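Side-chain contacts in maltose/maltodextrin-binding protein (Thermus thermophilus, PDB 2GH9), which binds maltotriose, as a bilobal periplasmic binding protein that probably delivers malto-oligosaccharides for uptake: residues 14-19 and 293-298; 22-27 and 284-289; 149-152 and 158-161; 200-203 and 207-210. One frame throughout, in Å; residues are numbered along the deposited sequence.

Contact 1: residues 14-19 and 293-298; sequences LEWLKE and GRNLVA
Trp-16 and Asn-295 make the polar part of this helix-to-helix contact. OD1 of Asn-295 lies obliquely to the indole, 3.3 Å from NE1 of Trp-16, and the bond is bent (128° at the hydrogen) and weak. Ring and amide planes stand 81° apart. The other end of the amide is engaged elsewhere: ND2 donates to the carbonyl of Thr-289 in helix 280-290, and this bond probably fixes which way round the amide sits. Trp-16 belongs to helix 11-26, the connection between parallel strands 3-7 and 32-36 in a beta-alpha-beta crossover of the periplasmic binding protein fold, and its side chain reaches across to helix 293-302. The indole is carried there with CG anti to the backbone N (chi1 170°). Apolar contact is made by the methyl of Ala-298, which lies at the pyrrole edge, near the ring plane, with CB 3.9 Å from CD1 of Trp-16. At the benzo side, CZ2 of Trp-16 comes within 4.0 Å of CB of Asn-295. Phe-299, next along helix 293-302, brings a second ring against the indole.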
loop_
_atom_site.group_PDB
_atom_site.type_symbol
_atom_site.label_atom_id
_atom_site.label_comp_id
_atom_site.label_asym_id
_atom_site.label_seq_id
_atom_site.Cartn_x
_atom_site.Cartn_y
_atom_site.Cartn_z
ATOM N N LEU A 14 3.834 15.457 1.712
ATOM C CA LEU A 14 2.998 16.437 2.387
ATOM C C LEU A 14 3.319 17.851 1.905
ATOM O O LEU A 14 2.411 18.661 1.715
ATOM C CB LEU A 14 3.180 16.365 3.914
ATOM C CG LEU A 14 2.350 17.337 4.759
ATOM C CD1 LEU A 14 0.843 17.110 4.543
ATOM C CD2 LEU A 14 2.740 17.235 6.250
ATOM N N GLU A 15 4.607 18.144 1.730
ATOM C CA GLU A 15 5.007 19.470 1.275
ATOM C C GLU A 15 4.461 19.772 -0.133
ATOM O O GLU A 15 3.969 20.868 -0.380
ATOM C CB GLU A 15 6.524 19.675 1.376
ATOM C CG GLU A 15 6.894 21.106 1.782
ATOM C CD GLU A 15 6.451 21.491 3.211
ATOM O OE1 GLU A 15 6.915 20.852 4.180
ATOM O OE2 GLU A 15 5.644 22.436 3.381
ATOM N N TRP A 16 4.508 18.791 -1.027
ATOM C CA TRP A 16 3.842 18.904 -2.339
ATOM C C TRP A 16 2.345 19.234 -2.209
ATOM O O TRP A 16 1.836 20.149 -2.875
ATOM C CB TRP A 16 4.034 17.600 -3.137
ATOM C CG TRP A 16 3.214 17.442 -4.410
ATOM C CD1 TRP A 16 3.599 17.763 -5.671
ATOM C CD2 TRP A 16 1.906 16.869 -4.531
ATOM N NE1 TRP A 16 2.631 17.422 -6.569
ATOM C CE2 TRP A 16 1.572 16.880 -5.899
ATOM C CE3 TRP A 16 0.990 16.340 -3.620
ATOM C CZ2 TRP A 16 0.356 16.406 -6.373
ATOM C CZ3 TRP A 16 -0.212 15.855 -4.098
ATOM C CH2 TRP A 16 -0.514 15.895 -5.460
ATOM N N LEU A 17 1.645 18.489 -1.357
ATOM C CA LEU A 17 0.216 18.698 -1.169
ATOM C C LEU A 17 -0.098 20.111 -0.627
ATOM O O LEU A 17 -1.073 20.748 -1.067
ATOM C CB LEU A 17 -0.387 17.618 -0.247
ATOM C CG LEU A 17 -1.898 17.737 -0.008
ATOM C CD1 LEU A 17 -2.630 17.969 -1.319
ATOM C CD2 LEU A 17 -2.481 16.539 0.752
ATOM N N LYS A 18 0.723 20.581 0.313
ATOM C CA LYS A 18 0.562 21.923 0.890
ATOM C C LYS A 18 0.766 23.004 -0.178
ATOM O O LYS A 18 0.017 23.985 -0.206
ATOM C CB LYS A 18 1.523 22.145 2.078
ATOM C CG LYS A 18 1.147 21.381 3.339
ATOM C CD LYS A 18 1.832 21.984 4.582
ATOM C CE LYS A 18 1.448 21.292 5.856
ATOM N NZ LYS A 18 -0.026 21.378 6.125
ATOM N N GLU A 19 1.765 22.801 -1.042
ATOM C CA GLU A 19 2.051 23.704 -2.157
ATOM C C GLU A 19 0.893 23.759 -3.141
ATOM O O GLU A 19 0.498 24.850 -3.568
ATOM C CB GLU A 19 3.313 23.291 -2.932
ATOM C CG GLU A 19 3.611 24.225 -4.134
ATOM C CD GLU A 19 4.680 23.729 -5.073
ATOM O OE1 GLU A 19 5.376 22.733 -4.756
ATOM O OE2 GLU A 19 4.822 24.353 -6.157
ATOM N N GLY A 293 -0.896 15.297 -15.366
ATOM C CA GLY A 293 0.383 14.663 -15.661
ATOM C C GLY A 293 1.554 15.285 -14.913
ATOM O O GLY A 293 2.354 14.572 -14.274
ATOM N N ARG A 294 1.642 16.613 -14.993
ATOM C CA ARG A 294 2.697 17.390 -14.365
ATOM C C ARG A 294 2.747 17.245 -12.848
ATOM O O ARG A 294 3.832 17.147 -12.252
ATOM C CB ARG A 294 2.511 18.865 -14.728
ATOM C CG ARG A 294 3.674 19.760 -14.392
ATOM C CD ARG A 294 3.559 21.097 -15.135
ATOM N NE ARG A 294 3.542 20.874 -16.591
ATOM C CZ ARG A 294 4.576 21.041 -17.424
ATOM N NH1 ARG A 294 5.758 21.486 -16.985
ATOM N NH2 ARG A 294 4.412 20.783 -18.722
ATOM N N ASN A 295 1.579 17.256 -12.216
ATOM C CA ASN A 295 1.524 17.081 -10.765
ATOM C C ASN A 295 1.825 15.637 -10.315
ATOM O O ASN A 295 2.483 15.433 -9.301
ATOM C CB ASN A 295 0.204 17.580 -10.191
ATOM C CG ASN A 295 0.348 18.920 -9.513
ATOM O OD1 ASN A 295 1.419 19.255 -9.000
ATOM N ND2 ASN A 295 -0.710 19.682 -9.489
ATOM N N LEU A 296 1.358 14.655 -11.078
ATOM C CA LEU A 296 1.695 13.265 -10.793
ATOM C C LEU A 296 3.209 13.025 -10.856
ATOM O O LEU A 296 3.755 12.325 -9.989
ATOM C CB LEU A 296 0.971 12.328 -11.744
ATOM C CG LEU A 296 -0.549 12.256 -11.603
ATOM C CD1 LEU A 296 -1.077 11.274 -12.604
ATOM C CD2 LEU A 296 -1.010 11.888 -10.190
ATOM N N VAL A 297 3.871 13.629 -11.853
ATOM C CA VAL A 297 5.321 13.540 -12.012
ATOM C C VAL A 297 6.012 14.222 -10.841
ATOM O O VAL A 297 6.916 13.649 -10.253
ATOM C CB VAL A 297 5.851 14.131 -13.381
ATOM C CG1 VAL A 297 7.370 14.287 -13.351
ATOM C CG2 VAL A 297 5.484 13.249 -14.548
ATOM N N ALA A 298 5.559 15.425 -10.490
ATOM C CA ALA A 298 6.095 16.163 -9.355
ATOM C C ALA A 298 6.011 15.349 -8.067
ATOM O O ALA A 298 6.984 15.239 -7.321
ATOM C CB ALA A 298 5.345 17.473 -9.190
#

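Contact 2: residues 22-27 and 284-289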
loop_
_atom_site.group_PDB
_atom_site.type_symbol
_atom_site.label_atom_id
_atom_site.label_comp_id
_atom_site.label_asym_id
_atom_site.label_seq_id
_atom_site.Cartn_x
_atom_site.Cartn_y
_atom_site.Cartn_z
ATOM N N ARG A 22 -1.845 25.798 -1.652
ATOM C CA ARG A 22 -1.537 27.231 -1.743
ATOM C C ARG A 22 -1.824 27.739 -3.164
ATOM O O ARG A 22 -2.572 28.701 -3.350
ATOM C CB ARG A 22 -0.077 27.503 -1.327
ATOM C CG ARG A 22 0.157 27.447 0.186
ATOM C CD ARG A 22 1.478 28.089 0.583
ATOM N NE ARG A 22 2.606 27.435 -0.081
ATOM C CZ ARG A 22 3.282 26.390 0.403
ATOM N NH1 ARG A 22 2.980 25.853 1.584
ATOM N NH2 ARG A 22 4.284 25.880 -0.303
ATOM N N THR A 23 -1.260 27.060 -4.160
ATOM C CA THR A 23 -1.495 27.374 -5.564
ATOM C C THR A 23 -2.994 27.423 -5.957
ATOM O O THR A 23 -3.392 28.311 -6.712
ATOM C CB THR A 23 -0.752 26.391 -6.474
ATOM O OG1 THR A 23 0.647 26.444 -6.178
ATOM C CG2 THR A 23 -0.960 26.728 -7.925
ATOM N N PHE A 24 -3.809 26.497 -5.445
ATOM C CA PHE A 24 -5.256 26.511 -5.715
ATOM C C PHE A 24 -5.967 27.712 -5.099
ATOM O O PHE A 24 -6.954 28.176 -5.643
ATOM C CB PHE A 24 -5.941 25.238 -5.199
ATOM C CG PHE A 24 -7.349 25.062 -5.691
ATOM C CD1 PHE A 24 -7.596 24.663 -6.998
ATOM C CD2 PHE A 24 -8.430 25.263 -4.845
ATOM C CE1 PHE A 24 -8.907 24.479 -7.456
ATOM C CE2 PHE A 24 -9.740 25.083 -5.297
ATOM C CZ PHE A 24 -9.973 24.689 -6.598
ATOM N N GLU A 25 -5.486 28.213 -3.968
ATOM C CA GLU A 25 -6.058 29.424 -3.403
ATOM C C GLU A 25 -5.801 30.667 -4.279
ATOM O O GLU A 25 -6.545 31.634 -4.192
ATOM C CB GLU A 25 -5.544 29.649 -1.983
ATOM C CG GLU A 25 -6.281 30.743 -1.213
ATOM C CD GLU A 25 -5.712 30.988 0.166
ATOM O OE1 GLU A 25 -4.962 30.115 0.678
ATOM O OE2 GLU A 25 -6.027 32.059 0.741
ATOM N N ARG A 26 -4.760 30.634 -5.110
ATOM C CA ARG A 26 -4.418 31.756 -5.976
ATOM C C ARG A 26 -5.034 31.595 -7.364
ATOM O O ARG A 26 -5.463 32.566 -7.963
ATOM C CB ARG A 26 -2.896 31.921 -6.073
ATOM C CG ARG A 26 -2.298 32.663 -4.899
ATOM C CD ARG A 26 -0.797 32.924 -5.062
ATOM N NE ARG A 26 -0.016 31.743 -4.684
ATOM C CZ ARG A 26 0.573 30.887 -5.527
ATOM N NH1 ARG A 26 0.535 31.064 -6.844
ATOM N NH2 ARG A 26 1.228 29.838 -5.033
ATOM N N THR A 27 -5.095 30.370 -7.872
ATOM C CA THR A 27 -5.838 30.108 -9.091
ATOM C C THR A 27 -7.291 29.696 -8.781
ATOM O O THR A 27 -7.847 28.838 -9.469
ATOM C CB THR A 27 -5.144 29.022 -9.963
ATOM O OG1 THR A 27 -5.435 27.712 -9.458
ATOM C CG2 THR A 27 -3.612 29.245 -10.016
ATOM N N VAL A 284 -14.023 19.169 -6.020
ATOM C CA VAL A 284 -13.764 18.462 -7.274
ATOM C C VAL A 284 -12.710 19.164 -8.139
ATOM O O VAL A 284 -11.793 18.516 -8.654
ATOM C CB VAL A 284 -15.066 18.222 -8.091
ATOM C CG1 VAL A 284 -14.751 17.639 -9.458
ATOM C CG2 VAL A 284 -16.016 17.310 -7.335
ATOM N N ASN A 285 -12.822 20.486 -8.290
ATOM C CA ASN A 285 -11.851 21.227 -9.086
ATOM C C ASN A 285 -10.464 21.066 -8.490
ATOM O O ASN A 285 -9.514 20.850 -9.214
ATOM C CB ASN A 285 -12.206 22.716 -9.177
ATOM C CG ASN A 285 -13.285 23.012 -10.208
ATOM O OD1 ASN A 285 -13.467 22.269 -11.172
ATOM N ND2 ASN A 285 -14.005 24.106 -10.005
ATOM N N PHE A 286 -10.354 21.140 -7.169
ATOM C CA PHE A 286 -9.044 21.028 -6.527
ATOM C C PHE A 286 -8.466 19.625 -6.722
ATOM O O PHE A 286 -7.289 19.481 -7.044
ATOM C CB PHE A 286 -9.122 21.361 -5.045
ATOM C CG PHE A 286 -7.823 21.151 -4.321
ATOM C CD1 PHE A 286 -6.669 21.806 -4.748
ATOM C CD2 PHE A 286 -7.751 20.320 -3.216
ATOM C CE1 PHE A 286 -5.447 21.623 -4.083
ATOM C CE2 PHE A 286 -6.526 20.133 -2.541
ATOM C CZ PHE A 286 -5.380 20.783 -2.986
ATOM N N ALA A 287 -9.300 18.604 -6.534
ATOM C CA ALA A 287 -8.894 17.220 -6.795
ATOM C C ALA A 287 -8.335 17.048 -8.215
ATOM O O ALA A 287 -7.315 16.373 -8.409
ATOM C CB ALA A 287 -10.060 16.267 -6.553
ATOM N N LYS A 288 -8.989 17.676 -9.197
ATOM C CA LYS A 288 -8.575 17.535 -10.582
ATOM C C LYS A 288 -7.209 18.193 -10.803
ATOM O O LYS A 288 -6.428 17.673 -11.573
ATOM C CB LYS A 288 -9.658 18.051 -11.557
ATOM C CG LYS A 288 -10.928 17.186 -11.546
ATOM C CD LYS A 288 -12.144 17.856 -12.180
ATOM C CE LYS A 288 -11.985 18.009 -13.679
ATOM N NZ LYS A 288 -13.299 18.328 -14.349
ATOM N N THR A 289 -6.906 19.277 -10.089
ATOM C CA THR A 289 -5.578 19.920 -10.201
ATOM C C THR A 289 -4.449 18.975 -9.767
ATOM O O THR A 289 -3.352 19.061 -10.288
ATOM C CB THR A 289 -5.446 21.262 -9.398
ATOM O OG1 THR A 289 -5.524 21.029 -7.970
ATOM C CG2 THR A 289 -6.514 22.277 -9.843
#
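Phe-24 lies against Phe-286 where the C-terminal part of helix 11-26, which packs on the sheet of this periplasmic binding protein lobe, meets helix 280-290. The two short helical segments run at 125° to each other with their axes 10.8 Å apart, and large aromatic side chains bridge the distance. The aromatic contact has two components. CB of Phe-286 sits over the middle of the Phe-24 ring in a CH-pi contact, 3.7 Å from the centroid and nearly on the ring normal. The Phe-286 ring then slants away, its plane at 55° to that of Phe-24, an oblique pairing in which its CD1 approaches CG of Phe-24 to 3.5 Å. Aliphatic groups border the same ring: CB of Asn-285 is 3.9 Å from CZ of Phe-24, and the methyl CG2 of Thr-289 lies 3.9 Å from CD1 of Phe-24. Beyond the pair, both phenylalanines touch Val-32, and Phe-286 continues onto Ile-3, Val-5 and Leu-58 of the sheet. A leucine in place of Phe-24 would probably leave a gap over CB of Phe-286 and take away the flat face on which it rests. The hydroxyl of Thr-289 bonds within its own helix. Placed between its backbone N and carbonyl carbon (chi1 66°), it turns back along the helix and donates in the carbonyl plane to a lone pair of Phe-286 O, with OG1 a short 2.5 Å from that oxygen.

Contact 3: residues 149-152 and 158-161; sequences FLYN and FNFG. With GLC (alpha-D-glucopyranose), chain B.
Tyr-151 donates its phenolic proton to the side-chain carbonyl of Asn-159. OH lies 2.6 Å from OD1, in the carbonyl plane and on a lone pair, a short bond between two buried residues. CG of Tyr-151 sits between its own backbone N and carbonyl carbon (chi1 84°), which swings the ring toward helix 156-166. The Asn-159 amide comes up at the edge of the tyrosine ring, and the two planes are 75° apart. A second contact joins the neighbours of this pair: CB of Asn-152 stands over the centre of the Phe-158 ring, 4.1 Å from the centroid and almost on its normal. CB of Phe-158 in turn lies near the plane of the tyrosine ring, 4.2 Å from CD2 of Tyr-151. The phenyl group meets the bound glucose with its edge, CE2 of Phe-158 being 3.7 Å from the sugar O6, which lies in the ring plane.

The second shell holds these groups in place. Asn-159 ND2 donates to the carbonyls of both Ile-153 and Asp-155, so the amide ties the loop before helix 156-166 to the helix itself while its oxygen grips the tyrosine. With an alanine at Asn-159, the Tyr-151 hydroxyl would probably be left without its acceptor and the two loop carbonyls without their shared donor. Ile-199 and Leu-202 of helix 189-204 pack on Tyr-151, and Tyr-215 touches both Asn-152 and Phe-158. Asp-155 also bonds the glucose, as does Glu-113. An aromatic side chain beside the sugar, with carboxylates bonding it, is characteristic of the carbohydrate cleft of maltodextrin-binding proteins, here occupied by maltotriose.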
loop_
_atom_site.group_PDB
_atom_site.type_symbol
_atom_site.label_atom_id
_atom_site.label_comp_id
_atom_site.label_asym_id
_atom_site.label_seq_id
_atom_site.Cartn_x
_atom_site.Cartn_y
_atom_site.Cartn_z
ATOM N N PHE A 149 18.327 -6.936 7.768
ATOM C CA PHE A 149 16.958 -6.912 7.273
ATOM C C PHE A 149 15.903 -6.715 8.355
ATOM O O PHE A 149 15.851 -7.440 9.356
ATOM C CB PHE A 149 16.636 -8.182 6.485
ATOM C CG PHE A 149 15.212 -8.258 6.044
ATOM C CD1 PHE A 149 14.720 -7.364 5.089
ATOM C CD2 PHE A 149 14.350 -9.209 6.570
ATOM C CE1 PHE A 149 13.409 -7.421 4.698
ATOM C CE2 PHE A 149 13.030 -9.270 6.156
ATOM C CZ PHE A 149 12.568 -8.374 5.226
ATOM N N LEU A 150 15.031 -5.730 8.126
ATOM C CA LEU A 150 13.942 -5.438 9.009
ATOM C C LEU A 150 12.719 -5.062 8.176
ATOM O O LEU A 150 12.855 -4.558 7.067
ATOM C CB LEU A 150 14.298 -4.294 9.963
ATOM C CG LEU A 150 15.364 -4.545 11.052
ATOM C CD1 LEU A 150 15.557 -3.257 11.906
ATOM C CD2 LEU A 150 14.949 -5.742 11.912
ATOM N N TYR A 151 11.546 -5.326 8.729
ATOM C CA TYR A 151 10.275 -4.910 8.111
ATOM C C TYR A 151 9.133 -5.010 9.122
ATOM O O TYR A 151 9.293 -5.602 10.196
ATOM C CB TYR A 151 9.975 -5.727 6.823
ATOM C CG TYR A 151 9.301 -7.071 7.029
ATOM C CD1 TYR A 151 9.970 -8.112 7.660
ATOM C CD2 TYR A 151 8.009 -7.316 6.553
ATOM C CE1 TYR A 151 9.374 -9.332 7.857
ATOM C CE2 TYR A 151 7.391 -8.555 6.746
ATOM C CZ TYR A 151 8.101 -9.561 7.403
ATOM O OH TYR A 151 7.569 -10.794 7.614
ATOM N N ASN A 152 7.986 -4.440 8.761
ATOM C CA ASN A 152 6.783 -4.503 9.588
ATOM C C ASN A 152 6.194 -5.915 9.615
ATOM O O ASN A 152 5.186 -6.201 8.992
ATOM C CB ASN A 152 5.762 -3.458 9.102
ATOM C CG ASN A 152 4.650 -3.219 10.081
ATOM O OD1 ASN A 152 4.619 -3.784 11.186
ATOM N ND2 ASN A 152 3.705 -2.352 9.684
ATOM N N PHE A 158 2.004 -6.264 4.309
ATOM C CA PHE A 158 3.452 -6.418 4.040
ATOM C C PHE A 158 3.847 -7.873 3.761
ATOM O O PHE A 158 4.733 -8.158 2.943
ATOM C CB PHE A 158 4.259 -5.870 5.222
ATOM C CG PHE A 158 4.445 -4.390 5.192
ATOM C CD1 PHE A 158 5.667 -3.848 4.823
ATOM C CD2 PHE A 158 3.416 -3.542 5.530
ATOM C CE1 PHE A 158 5.843 -2.490 4.798
ATOM C CE2 PHE A 158 3.589 -2.178 5.488
ATOM C CZ PHE A 158 4.811 -1.654 5.145
ATOM N N ASN A 159 3.153 -8.790 4.433
ATOM C CA ASN A 159 3.394 -10.227 4.316
ATOM C C ASN A 159 2.668 -10.946 3.183
ATOM O O ASN A 159 2.977 -12.105 2.919
ATOM C CB ASN A 159 3.035 -10.918 5.637
ATOM C CG ASN A 159 4.081 -10.711 6.681
ATOM O OD1 ASN A 159 5.207 -11.165 6.518
ATOM N ND2 ASN A 159 3.743 -9.989 7.732
ATOM N N PHE A 160 1.713 -10.288 2.515
ATOM C CA PHE A 160 0.969 -10.956 1.459
ATOM C C PHE A 160 1.876 -11.643 0.432
ATOM O O PHE A 160 1.578 -12.749 0.001
ATOM C CB PHE A 160 -0.036 -10.049 0.742
ATOM C CG PHE A 160 -0.644 -10.710 -0.463
ATOM C CD1 PHE A 160 -1.528 -11.773 -0.306
ATOM C CD2 PHE A 160 -0.277 -10.333 -1.749
ATOM C CE1 PHE A 160 -2.068 -12.406 -1.405
ATOM C CE2 PHE A 160 -0.805 -10.989 -2.852
ATOM C CZ PHE A 160 -1.702 -12.027 -2.674
ATOM N N GLY A 161 2.990 -11.014 0.054
ATOM C CA GLY A 161 3.879 -11.591 -0.944
ATOM C C GLY A 161 4.373 -12.986 -0.616
ATOM O O GLY A 161 4.545 -13.817 -1.505
HETATM C C1 GLC B . 0.992 1.571 3.150
HETATM C C2 GLC B . 0.098 1.353 1.943
HETATM C C3 GLC B . -1.302 0.903 2.417
HETATM C C4 GLC B . -1.256 -0.279 3.372
HETATM C C5 GLC B . -0.265 -0.007 4.500
HETATM C C6 GLC B . -0.082 -1.249 5.380
HETATM O O2 GLC B . -0.031 2.575 1.211
HETATM O O3 GLC B . -2.117 0.602 1.305
HETATM O O4 GLC B . -2.570 -0.526 3.911
HETATM O O5 GLC B . 1.019 0.392 3.965
HETATM O O6 GLC B . 0.297 -0.911 6.717
#

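Contact 4: residues 200-203 and 207-210; sequences KDLR and NLVP
Arg-203 reaches forward over the end of its helix and bonds two successive carbonyls of the segment 207-210. NE lies 2.9 Å from Val-209 O, within the planes of both guanidinium and carbonyl, in a nearly straight bond (164°). NH2 donates to Pro-210 O at 2.9 Å, but this bond is bent and weak. The third nitrogen, NH1, is held by the carbonyl of Ile-356, so the planar group is fixed from several directions; a bend in the chain at CG-CD (chi3 -74°) brings it round to these carbonyls. Leu-202 O takes two backbone donors, Leu-208 N at 2.9 Å, almost in line with the C=O bond, and Val-209 N at 3.2 Å, from above the carbonyl plane. Farther out, one water donates to Arg-203 O (2.7 Å) and to Asn-207 OD1 (2.8 Å), while CA of Asn-207 makes a CA-H...O contact with Arg-203 O.

Packing is looser: CD2 of Leu-202 and CD1 of Leu-208 are 4.4 Å apart. Both leucines face helix 131-141, Leu-202 at Trp-131 and Leu-208 at Leu-135 and Ala-138, and Val-209 rests on Phe-149 and Ile-153. Asn-207, with positive phi (56°), is the residue that turns the chain back, and its left-handed conformation followed by amides bonding to a last-turn carbonyl is a helix C-terminal capping arrangement, here closing helix 189-204.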
loop_
_atom_site.group_PDB
_atom_site.type_symbol
_atom_site.label_atom_id
_atom_site.label_comp_id
_atom_site.label_asym_id
_atom_site.label_seq_id
_atom_site.Cartn_x
_atom_site.Cartn_y
_atom_site.Cartn_z
ATOM N N LYS A 200 7.402 -16.863 10.976
ATOM C CA LYS A 200 8.035 -17.260 12.259
ATOM C C LYS A 200 9.543 -17.455 12.146
ATOM O O LYS A 200 10.311 -16.946 12.972
ATOM C CB LYS A 200 7.411 -18.530 12.824
ATOM C CG LYS A 200 6.115 -18.294 13.502
ATOM C CD LYS A 200 5.462 -19.611 13.989
ATOM C CE LYS A 200 6.154 -20.209 15.218
ATOM N NZ LYS A 200 5.448 -21.483 15.606
ATOM N N ASP A 201 9.957 -18.166 11.098
ATOM C CA ASP A 201 11.361 -18.492 10.883
ATOM C C ASP A 201 12.207 -17.254 10.718
ATOM O O ASP A 201 13.382 -17.277 11.048
ATOM C CB ASP A 201 11.557 -19.404 9.655
ATOM C CG ASP A 201 10.994 -20.806 9.846
ATOM O OD1 ASP A 201 10.629 -21.188 10.981
ATOM O OD2 ASP A 201 10.911 -21.544 8.835
ATOM N N LEU A 202 11.625 -16.183 10.169
ATOM C CA LEU A 202 12.328 -14.905 10.019
ATOM C C LEU A 202 12.796 -14.390 11.391
ATOM O O LEU A 202 13.757 -13.644 11.488
ATOM C CB LEU A 202 11.431 -13.851 9.306
ATOM C CG LEU A 202 11.231 -13.994 7.778
ATOM C CD1 LEU A 202 10.268 -12.948 7.206
ATOM C CD2 LEU A 202 12.556 -13.900 7.042
ATOM N N ARG A 203 12.095 -14.786 12.444
ATOM C CA ARG A 203 12.506 -14.419 13.799
ATOM C C ARG A 203 13.266 -15.557 14.475
ATOM O O ARG A 203 14.379 -15.366 14.891
ATOM C CB ARG A 203 11.299 -14.030 14.638
ATOM C CG ARG A 203 11.628 -13.601 16.072
ATOM C CD ARG A 203 10.393 -12.997 16.718
ATOM N NE ARG A 203 10.132 -11.659 16.179
ATOM C CZ ARG A 203 8.987 -10.989 16.297
ATOM N NH1 ARG A 203 7.956 -11.517 16.932
ATOM N NH2 ARG A 203 8.874 -9.780 15.763
ATOM N N ASN A 207 16.735 -15.495 12.576
ATOM C CA ASN A 207 17.134 -14.441 13.524
ATOM C C ASN A 207 17.371 -13.086 12.835
ATOM O O ASN A 207 18.415 -12.439 13.034
ATOM C CB ASN A 207 18.362 -14.879 14.348
ATOM C CG ASN A 207 18.629 -13.953 15.538
ATOM O OD1 ASN A 207 17.704 -13.556 16.263
ATOM N ND2 ASN A 207 19.892 -13.596 15.730
ATOM N N LEU A 208 16.395 -12.669 12.017
ATOM C CA LEU A 208 16.522 -11.432 11.248
ATOM C C LEU A 208 15.678 -10.295 11.832
ATOM O O LEU A 208 16.138 -9.139 11.902
ATOM C CB LEU A 208 16.166 -11.672 9.766
ATOM C CG LEU A 208 17.158 -12.504 8.943
ATOM C CD1 LEU A 208 16.748 -12.576 7.474
ATOM C CD2 LEU A 208 18.555 -11.928 9.055
ATOM N N VAL A 209 14.465 -10.633 12.275
ATOM C CA VAL A 209 13.496 -9.649 12.727
ATOM C C VAL A 209 13.074 -9.945 14.164
ATOM O O VAL A 209 12.208 -10.767 14.394
ATOM C CB VAL A 209 12.255 -9.613 11.793
ATOM C CG1 VAL A 209 11.386 -8.411 12.140
ATOM C CG2 VAL A 209 12.708 -9.568 10.295
ATOM N N PRO A 210 13.708 -9.278 15.139
ATOM C CA PRO A 210 13.352 -9.532 16.542
ATOM C C PRO A 210 11.999 -8.966 16.978
ATOM O O PRO A 210 11.292 -8.305 16.208
ATOM C CB PRO A 210 14.491 -8.864 17.326
ATOM C CG PRO A 210 15.048 -7.816 16.397
ATOM C CD PRO A 210 14.817 -8.313 14.997
HETATM O O HOH W 1 15.435 -14.885 17.360
#

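The four contacts form two groups on opposite sides of the chain's centre. Contacts 1 and 2 share helix 11-26 and use consecutive helices, 293-302 and 280-290, as partners; they join at Asn-295 and Thr-289, and Leu-17 packs on Phe-286. Both are partly buried helix packing, one around an indole with a weak polar bond, the other made by van der Waals and CH-pi contacts around a phenylalanine. Contacts 3 and 4 also touch, Tyr-151 against Leu-202 and Leu-150 against the backbone of Leu-208. Contact 3 is the buried one, combining a short side-chain bond with a ring beside the sugar, whereas contact 4, farther from the centre and only partly buried, relies chiefly on backbone carbonyls, an arginine and a water.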